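Local coordinates for fanconi-associated nuclease 1 homolog (Pseudomonas aeruginosa, PDB 5Y7Q), which is a bacterial homolog of the Fanconi-associated nuclease FAN1, carrying a VRR-NUC domain and modelled here with bound nucleic acid, at residues L375-A380 with A570-R575; V403-N408 with P527-F532. One frame throughout, in Å; residues are numbered along the deposited sequence.

Interaction 1: L375-A380 with A570-R575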
ATOM      1  N   LEU A 375      -0.824 -35.103   0.117  1.00 76.55           N
ATOM      2  CA  LEU A 375      -1.396 -35.835  -0.994  1.00 79.76           C
ATOM      3  C   LEU A 375      -0.467 -35.614  -2.173  1.00 89.12           C
ATOM      4  O   LEU A 375      -0.325 -34.485  -2.648  1.00 82.74           O
ATOM      5  CB  LEU A 375      -2.810 -35.341  -1.287  1.00 83.55           C
ATOM      6  CG  LEU A 375      -3.405 -35.678  -2.651  1.00 91.69           C
ATOM      7  CD1 LEU A 375      -3.916 -37.148  -2.756  1.00 86.66           C
ATOM      8  CD2 LEU A 375      -4.491 -34.656  -2.977  1.00 87.89           C
ATOM      9  N   ASP A 376       0.167 -36.686  -2.641  1.00 97.87           N
ATOM     10  CA  ASP A 376       1.110 -36.597  -3.741  1.00 89.73           C
ATOM     11  C   ASP A 376       0.375 -36.786  -5.062  1.00 88.79           C
ATOM     12  O   ASP A 376      -0.541 -37.608  -5.168  1.00 92.41           O
ATOM     13  CB  ASP A 376       2.231 -37.624  -3.567  1.00 95.58           C
ATOM     14  CG  ASP A 376       3.205 -37.251  -2.433  1.00104.98           C
ATOM     15  OD1 ASP A 376       4.297 -36.701  -2.717  1.00103.77           O
ATOM     16  OD2 ASP A 376       2.882 -37.503  -1.251  1.00106.84           O
ATOM     17  N   LEU A 377       0.745 -35.975  -6.049  1.00 83.11           N
ATOM     18  CA  LEU A 377       0.155 -36.018  -7.377  1.00 80.09           C
ATOM     19  C   LEU A 377       1.270 -36.039  -8.403  1.00 86.06           C
ATOM     20  O   LEU A 377       2.207 -35.242  -8.314  1.00 82.72           O
ATOM     21  CB  LEU A 377      -0.736 -34.812  -7.648  1.00 86.10           C
ATOM     22  CG  LEU A 377      -2.142 -34.744  -7.083  1.00 83.51           C
ATOM     23  CD1 LEU A 377      -2.816 -33.496  -7.627  1.00 76.60           C
ATOM     24  CD2 LEU A 377      -2.888 -35.976  -7.493  1.00 79.73           C
ATOM     25  N   CYS A 378       1.162 -36.938  -9.374  1.00 83.20           N
ATOM     26  CA  CYS A 378       2.084 -37.008 -10.496  1.00 85.84           C
ATOM     27  C   CYS A 378       1.271 -36.651 -11.738  1.00 89.89           C
ATOM     28  O   CYS A 378       0.431 -37.439 -12.184  1.00 93.06           O
ATOM     29  CB  CYS A 378       2.713 -38.398 -10.573  1.00 90.13           C
ATOM     30  SG  CYS A 378       3.795 -38.731 -11.963  1.00102.29           S
ATOM     31  N   LEU A 379       1.510 -35.460 -12.289  1.00 85.19           N
ATOM     32  CA  LEU A 379       0.666 -34.902 -13.334  1.00 85.10           C
ATOM     33  C   LEU A 379       1.440 -34.702 -14.625  1.00 91.14           C
ATOM     34  O   LEU A 379       2.660 -34.500 -14.621  1.00 95.81           O
ATOM     35  CB  LEU A 379       0.082 -33.557 -12.920  1.00 88.40           C
ATOM     36  CG  LEU A 379      -0.971 -33.570 -11.833  1.00 85.32           C
ATOM     37  CD1 LEU A 379      -1.352 -32.138 -11.563  1.00 78.39           C
ATOM     38  CD2 LEU A 379      -2.165 -34.396 -12.288  1.00 81.03           C
ATOM     39  N   ALA A 380       0.695 -34.708 -15.731  1.00 86.41           N
ATOM     40  CA  ALA A 380       1.294 -34.502 -17.040  1.00 93.21           C
ATOM     41  C   ALA A 380       2.026 -33.168 -17.076  1.00102.78           C
ATOM     42  O   ALA A 380       1.685 -32.231 -16.355  1.00105.70           O
ATOM     43  CB  ALA A 380       0.222 -34.542 -18.128  1.00 90.46           C
ATOM     44  N   ALA A 570      -5.461 -30.062   3.449  1.00 72.59           N
ATOM     45  CA  ALA A 570      -4.467 -30.991   2.928  1.00 69.33           C
ATOM     46  C   ALA A 570      -3.458 -30.200   2.108  1.00 74.09           C
ATOM     47  O   ALA A 570      -3.782 -29.131   1.578  1.00 73.84           O
ATOM     48  CB  ALA A 570      -5.106 -32.081   2.066  1.00 59.78           C
ATOM     49  N   VAL A 571      -2.233 -30.717   2.018  1.00 77.46           N
ATOM     50  CA  VAL A 571      -1.185 -30.112   1.196  1.00 80.83           C
ATOM     51  C   VAL A 571      -0.882 -31.064   0.055  1.00 79.34           C
ATOM     52  O   VAL A 571      -0.722 -32.270   0.268  1.00 85.43           O
ATOM     53  CB  VAL A 571       0.091 -29.790   1.999  1.00 76.50           C
ATOM     54  CG1 VAL A 571       1.154 -29.203   1.085  1.00 69.13           C
ATOM     55  CG2 VAL A 571      -0.223 -28.801   3.086  1.00 69.16           C
ATOM     56  N   CYS A 572      -0.804 -30.526  -1.151  1.00 74.95           N
ATOM     57  CA  CYS A 572      -0.641 -31.327  -2.353  1.00 79.27           C
ATOM     58  C   CYS A 572       0.698 -31.023  -3.015  1.00 82.97           C
ATOM     59  O   CYS A 572       0.923 -29.904  -3.487  1.00 94.63           O
ATOM     60  CB  CYS A 572      -1.794 -31.055  -3.306  1.00 76.87           C
ATOM     61  SG  CYS A 572      -1.472 -31.583  -4.952  1.00 84.78           S
ATOM     62  N   TYR A 573       1.573 -32.017  -3.061  1.00 78.57           N
ATOM     63  CA  TYR A 573       2.894 -31.881  -3.660  1.00 83.32           C
ATOM     64  C   TYR A 573       2.893 -32.527  -5.045  1.00 87.24           C
ATOM     65  O   TYR A 573       2.562 -33.710  -5.182  1.00 91.29           O
ATOM     66  CB  TYR A 573       3.947 -32.531  -2.764  1.00 82.78           C
ATOM     67  CG  TYR A 573       4.129 -31.868  -1.409  1.00 87.05           C
ATOM     68  CD1 TYR A 573       5.132 -30.912  -1.209  1.00 95.69           C
ATOM     69  CD2 TYR A 573       3.321 -32.205  -0.325  1.00 82.88           C
ATOM     70  CE1 TYR A 573       5.326 -30.306   0.028  1.00 92.70           C
ATOM     71  CE2 TYR A 573       3.509 -31.602   0.924  1.00 87.51           C
ATOM     72  CZ  TYR A 573       4.511 -30.649   1.088  1.00 91.08           C
ATOM     73  OH  TYR A 573       4.719 -30.041   2.306  1.00 93.16           O
ATOM     74  N   VAL A 574       3.290 -31.765  -6.064  1.00 85.56           N
ATOM     75  CA  VAL A 574       3.177 -32.189  -7.458  1.00 85.65           C
ATOM     76  C   VAL A 574       4.556 -32.456  -8.065  1.00 90.37           C
ATOM     77  O   VAL A 574       5.500 -31.676  -7.873  1.00 99.35           O
ATOM     78  CB  VAL A 574       2.403 -31.125  -8.260  1.00 75.52           C
ATOM     79  CG1 VAL A 574       2.425 -31.417  -9.762  1.00 71.06           C
ATOM     80  CG2 VAL A 574       0.997 -31.069  -7.750  1.00 65.07           C
ATOM     81  N   ARG A 575       4.666 -33.572  -8.790  1.00 81.25           N
ATOM     82  CA  ARG A 575       5.763 -33.882  -9.701  1.00 87.05           C
ATOM     83  C   ARG A 575       5.228 -33.925 -11.128  1.00 91.16           C
ATOM     84  O   ARG A 575       4.037 -34.163 -11.358  1.00 90.71           O
ATOM     85  CB  ARG A 575       6.411 -35.240  -9.401  1.00 89.87           C
ATOM     86  CG  ARG A 575       7.028 -35.456  -8.035  1.00 99.63           C
ATOM     87  CD  ARG A 575       7.556 -36.926  -7.916  1.00109.58           C
ATOM     88  NE  ARG A 575       6.652 -37.902  -8.548  1.00111.11           N
ATOM     89  CZ  ARG A 575       6.800 -39.227  -8.502  1.00120.04           C
ATOM     90  NH1 ARG A 575       5.928 -40.016  -9.122  1.00120.08           N
ATOM     91  NH2 ARG A 575       7.812 -39.774  -7.837  1.00125.56           N
TER

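Interaction 2: V403-N408 with P527-F532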
ATOM      1  N   VAL A 403     -13.890 -27.210  -7.686  1.00 58.26           N
ATOM      2  CA  VAL A 403     -12.627 -26.762  -7.112  1.00 55.87           C
ATOM      3  C   VAL A 403     -12.386 -25.318  -7.522  1.00 54.05           C
ATOM      4  O   VAL A 403     -12.499 -24.971  -8.703  1.00 53.34           O
ATOM      5  CB  VAL A 403     -11.459 -27.665  -7.544  1.00 51.47           C
ATOM      6  CG1 VAL A 403     -10.223 -27.330  -6.769  1.00 47.67           C
ATOM      7  CG2 VAL A 403     -11.840 -29.106  -7.347  1.00 56.10           C
ATOM      8  N   HIS A 404     -12.048 -24.486  -6.545  1.00 56.81           N
ATOM      9  CA  HIS A 404     -11.851 -23.060  -6.750  1.00 54.31           C
ATOM     10  C   HIS A 404     -10.478 -22.628  -6.260  1.00 56.98           C
ATOM     11  O   HIS A 404     -10.004 -23.077  -5.208  1.00 63.20           O
ATOM     12  CB  HIS A 404     -12.937 -22.283  -6.041  1.00 49.35           C
ATOM     13  CG  HIS A 404     -14.308 -22.637  -6.514  1.00 55.25           C
ATOM     14  ND1 HIS A 404     -14.892 -22.050  -7.619  1.00 62.33           N
ATOM     15  CD2 HIS A 404     -15.204 -23.537  -6.051  1.00 50.86           C
ATOM     16  CE1 HIS A 404     -16.095 -22.564  -7.805  1.00 59.02           C
ATOM     17  NE2 HIS A 404     -16.308 -23.464  -6.865  1.00 55.60           N
ATOM     18  N   TYR A 405      -9.846 -21.763  -7.045  1.00 62.85           N
ATOM     19  CA  TYR A 405      -8.574 -21.150  -6.698  1.00 55.46           C
ATOM     20  C   TYR A 405      -8.908 -19.809  -6.052  1.00 59.68           C
ATOM     21  O   TYR A 405      -9.289 -18.856  -6.741  1.00 69.87           O
ATOM     22  CB  TYR A 405      -7.729 -20.999  -7.960  1.00 50.67           C
ATOM     23  CG  TYR A 405      -6.297 -20.576  -7.751  1.00 57.13           C
ATOM     24  CD1 TYR A 405      -5.441 -20.410  -8.828  1.00 58.51           C
ATOM     25  CD2 TYR A 405      -5.797 -20.359  -6.479  1.00 68.45           C
ATOM     26  CE1 TYR A 405      -4.131 -20.021  -8.641  1.00 70.79           C
ATOM     27  CE2 TYR A 405      -4.491 -19.971  -6.283  1.00 76.26           C
ATOM     28  CZ  TYR A 405      -3.658 -19.799  -7.364  1.00 79.84           C
ATOM     29  OH  TYR A 405      -2.350 -19.409  -7.146  1.00 83.21           O
ATOM     30  N   VAL A 406      -8.726 -19.725  -4.737  1.00 51.38           N
ATOM     31  CA  VAL A 406      -9.273 -18.636  -3.934  1.00 46.31           C
ATOM     32  C   VAL A 406      -8.214 -17.978  -3.055  1.00 59.07           C
ATOM     33  O   VAL A 406      -8.159 -16.753  -2.988  1.00 65.81           O
ATOM     34  CB  VAL A 406     -10.457 -19.129  -3.097  1.00 50.85           C
ATOM     35  CG1 VAL A 406     -11.629 -19.302  -3.996  1.00 54.39           C
ATOM     36  CG2 VAL A 406     -10.093 -20.424  -2.403  1.00 38.78           C
ATOM     37  N   GLU A 407      -7.513 -18.762  -2.237  1.00 65.79           N
ATOM     38  CA  GLU A 407      -6.323 -18.340  -1.485  1.00 72.37           C
ATOM     39  C   GLU A 407      -6.592 -17.103  -0.626  1.00 71.21           C
ATOM     40  O   GLU A 407      -6.138 -15.997  -0.895  1.00 88.18           O
ATOM     41  CB  GLU A 407      -5.101 -18.132  -2.394  1.00 78.40           C
ATOM     42  CG  GLU A 407      -5.140 -17.038  -3.445  1.00 87.11           C
ATOM     43  CD  GLU A 407      -3.795 -16.846  -4.135  1.00104.23           C
ATOM     44  OE1 GLU A 407      -2.764 -17.270  -3.557  1.00100.06           O
ATOM     45  OE2 GLU A 407      -3.776 -16.284  -5.257  1.00117.61           O
ATOM     46  N   ASN A 408      -7.336 -17.339   0.442  1.00 66.98           N
ATOM     47  CA  ASN A 408      -7.718 -16.368   1.471  1.00 73.05           C
ATOM     48  C   ASN A 408      -8.682 -15.296   0.959  1.00 62.43           C
ATOM     49  O   ASN A 408      -9.199 -14.533   1.767  1.00 61.15           O
ATOM     50  CB  ASN A 408      -6.514 -15.731   2.207  1.00 71.78           C
ATOM     51  CG  ASN A 408      -5.825 -14.631   1.433  1.00 86.27           C
ATOM     52  OD1 ASN A 408      -6.435 -13.627   1.079  1.00 87.13           O
ATOM     53  ND2 ASN A 408      -4.512 -14.792   1.213  1.00 93.72           N
ATOM     54  N   PRO A 527      -4.947 -21.665   2.242  1.00 61.63           N
ATOM     55  CA  PRO A 527      -4.606 -22.563   1.135  1.00 57.70           C
ATOM     56  C   PRO A 527      -5.050 -22.058  -0.232  1.00 54.52           C
ATOM     57  O   PRO A 527      -6.070 -21.387  -0.371  1.00 61.93           O
ATOM     58  CB  PRO A 527      -5.344 -23.849   1.508  1.00 61.41           C
ATOM     59  CG  PRO A 527      -5.329 -23.825   2.987  1.00 60.66           C
ATOM     60  CD  PRO A 527      -5.597 -22.400   3.338  1.00 61.09           C
ATOM     61  N   ASP A 528      -4.277 -22.436  -1.254  1.00 54.22           N
ATOM     62  CA  ASP A 528      -4.562 -22.002  -2.621  1.00 52.41           C
ATOM     63  C   ASP A 528      -5.987 -22.336  -3.011  1.00 55.87           C
ATOM     64  O   ASP A 528      -6.720 -21.477  -3.516  1.00 61.19           O
ATOM     65  CB  ASP A 528      -3.597 -22.656  -3.617  1.00 53.86           C
ATOM     66  CG  ASP A 528      -2.136 -22.282  -3.381  1.00 72.87           C
ATOM     67  OD1 ASP A 528      -1.817 -21.078  -3.189  1.00 80.12           O
ATOM     68  OD2 ASP A 528      -1.290 -23.206  -3.415  1.00 81.41           O
ATOM     69  N   LEU A 529      -6.399 -23.580  -2.778  1.00 51.11           N
ATOM     70  CA  LEU A 529      -7.618 -24.101  -3.363  1.00 54.35           C
ATOM     71  C   LEU A 529      -8.615 -24.479  -2.284  1.00 61.19           C
ATOM     72  O   LEU A 529      -8.273 -24.738  -1.124  1.00 71.62           O
ATOM     73  CB  LEU A 529      -7.359 -25.335  -4.233  1.00 44.36           C
ATOM     74  CG  LEU A 529      -6.349 -25.297  -5.368  1.00 55.36           C
ATOM     75  CD1 LEU A 529      -6.356 -26.655  -6.045  1.00 60.46           C
ATOM     76  CD2 LEU A 529      -6.645 -24.217  -6.370  1.00 44.71           C
ATOM     77  N   ILE A 530      -9.862 -24.546  -2.704  1.00 46.65           N
ATOM     78  CA  ILE A 530     -10.910 -25.097  -1.875  1.00 49.76           C
ATOM     79  C   ILE A 530     -11.831 -25.938  -2.772  1.00 51.46           C
ATOM     80  O   ILE A 530     -12.206 -25.519  -3.874  1.00 51.54           O
ATOM     81  CB  ILE A 530     -11.655 -23.962  -1.142  1.00 55.33           C
ATOM     82  CG1 ILE A 530     -12.651 -24.553  -0.118  1.00 63.76           C
ATOM     83  CG2 ILE A 530     -12.293 -22.974  -2.178  1.00 45.85           C
ATOM     84  CD1 ILE A 530     -13.165 -23.574   0.965  1.00 44.37           C
ATOM     85  N   GLN A 531     -12.157 -27.145  -2.339  1.00 47.76           N
ATOM     86  CA  GLN A 531     -13.046 -27.977  -3.127  1.00 55.26           C
ATOM     87  C   GLN A 531     -14.291 -28.313  -2.318  1.00 61.23           C
ATOM     88  O   GLN A 531     -14.231 -28.512  -1.095  1.00 64.22           O
ATOM     89  CB  GLN A 531     -12.361 -29.257  -3.649  1.00 55.40           C
ATOM     90  CG  GLN A 531     -11.194 -29.794  -2.862  1.00 60.20           C
ATOM     91  CD  GLN A 531     -10.894 -31.246  -3.238  1.00 73.69           C
ATOM     92  OE1 GLN A 531     -11.443 -31.769  -4.215  1.00 80.62           O
ATOM     93  NE2 GLN A 531     -10.042 -31.905  -2.455  1.00 65.20           N
ATOM     94  N   PHE A 532     -15.418 -28.335  -3.020  1.00 55.57           N
ATOM     95  CA  PHE A 532     -16.725 -28.553  -2.445  1.00 62.80           C
ATOM     96  C   PHE A 532     -17.342 -29.791  -3.069  1.00 70.18           C
ATOM     97  O   PHE A 532     -17.194 -30.051  -4.273  1.00 78.54           O
ATOM     98  CB  PHE A 532     -17.647 -27.349  -2.668  1.00 68.31           C
ATOM     99  CG  PHE A 532     -17.162 -26.078  -2.014  1.00 67.33           C
ATOM    100  CD1 PHE A 532     -17.146 -25.951  -0.632  1.00 70.93           C
ATOM    101  CD2 PHE A 532     -16.732 -25.002  -2.787  1.00 54.88           C
ATOM    102  CE1 PHE A 532     -16.700 -24.781  -0.037  1.00 67.26           C
ATOM    103  CE2 PHE A 532     -16.291 -23.840  -2.199  1.00 47.71           C
ATOM    104  CZ  PHE A 532     -16.272 -23.722  -0.833  1.00 57.93           C
TER

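Interaction 1: L375-A380 with A570-R575
L375-A380 and A570-R575 run as neighbouring parallel strands, with segment axes 4.8 Å apart at closest approach and 27° between their directions. L375 pairs with C572, D376 with Y573, L377 with V574 and C378 with R575. Five backbone hydrogen bonds join them. They begin with L375 N to V571 O at 2.8 Å and finish with L379 N to R575 O at 3.0 Å. L377 is held twice: its N gives to Y573 O, and its O takes the N-H of R575.

The side chains alternate between two faces. One carries L375, L377, C572 and V574. Here L377 CD1 sits 3.6 Å from C572 SG, the closest side-chain approach of the contact. C572 has SG anti to its backbone N (chi1 163°), which carries the sulfur forward along the strand to L377. L377 CB meets V574 CG2 at 4.1 Å, and L379 CD1 meets V574 CG1 at 4.2 Å. Helix 388-396 covers this face, with V392 against C572 and V574 and H395 against L377 and L379.

The other face is more polar. D376 OD1 comes within 4.2 Å of Y573 CB, and the carboxylate and ring planes are 25° apart. OD1 also forms a salt bridge with R374, which makes a cation-pi contact with the Y573 ring. Further along, the R575 chain bends at chi3 and brings NH1 3.8 Å from C378 SG. The thiol lies at the guanidinium edge, near its plane.

The contact joins an outermost strand of the mixed sheet to its neighbour. Its grip is mainly backbone hydrogen bonding. Apolar packing backs one face; on the other, the D376 carboxylate is tied to R374 rather than to R575 across the strands.

Interaction 2: V403-N408 with P527-F532
The Y405 ring has the backbone O of D528 at its edge, near the ring plane, 3.3 Å from CD2. This is the antiparallel edge pair of the mixed sheet of the VRR-NUC domain, probably a restriction nuclease-like PD-(D/E)XK fold. Y405 has CG anti to its backbone N (chi1 -171°), which lays the ring beside D528. L529 CD2 approaches the same ring obliquely. At the H404 ring, I530 O is at the edge. H404 CD2 lies at the F532 ring edge, near its plane and 3.9 Å from F532 CD2, and the two side chains cross at about a right angle. H404 NE2 is hydrogen-bonded to Q498.

V403 with Q531 and Y405 with L529 are non-hydrogen-bonded pairs. H404 with I530 is the hydrogen-bonded pair between them. Its two bonds link each N to the other residue's O, and I530 N lies in the carbonyl plane of H404. Beyond the strand, V406 N binds D528 O at 2.9 Å.

V403, Y405 and L529 share one face. L529 spreads its two methyls: CD1 is 4.0 Å from V403 CG1, and CD2 is 3.7 Å from Y405 CB. On the other face V406 CG2 meets I530 CG2. W390 of helix 388-396 packs edge-to-face with Y405, while L495 of helix 493-502 touches H404, V406 and F532.

The loop ends bring two acids close. E407 OE1 is 3.9 Å from D528 OD1, with the carboxylate planes 72° apart. D528 OD2 is held by the backbone N of V544, and D528 N by the E543 carboxylate. Nearby, E407 CA lies 3.3 Å from P527 O in a CA-H...O contact.

How the interactions relate
Both contacts belong to the same five-stranded mixed sheet, with their centres 15 Å apart. Each joins an outermost strand to its inner neighbour, at opposite ends of the strand order. Interaction 2 is nested in the chain between the segments of interaction 1. Interaction 1 is parallel and partly buried, with exposed D376, C378 and R575 on its polar face. Interaction 2 is antiparallel and buried; aromatic and aliphatic groups pack on both its faces. Helix 388-396 serves both, and V392 touches C572, V574 and L529. The nearest atom of interaction 2 is about 7 Å from the bound nucleic acid. For interaction 1 the nearest atom is about 11 Å from the bound nucleic acid.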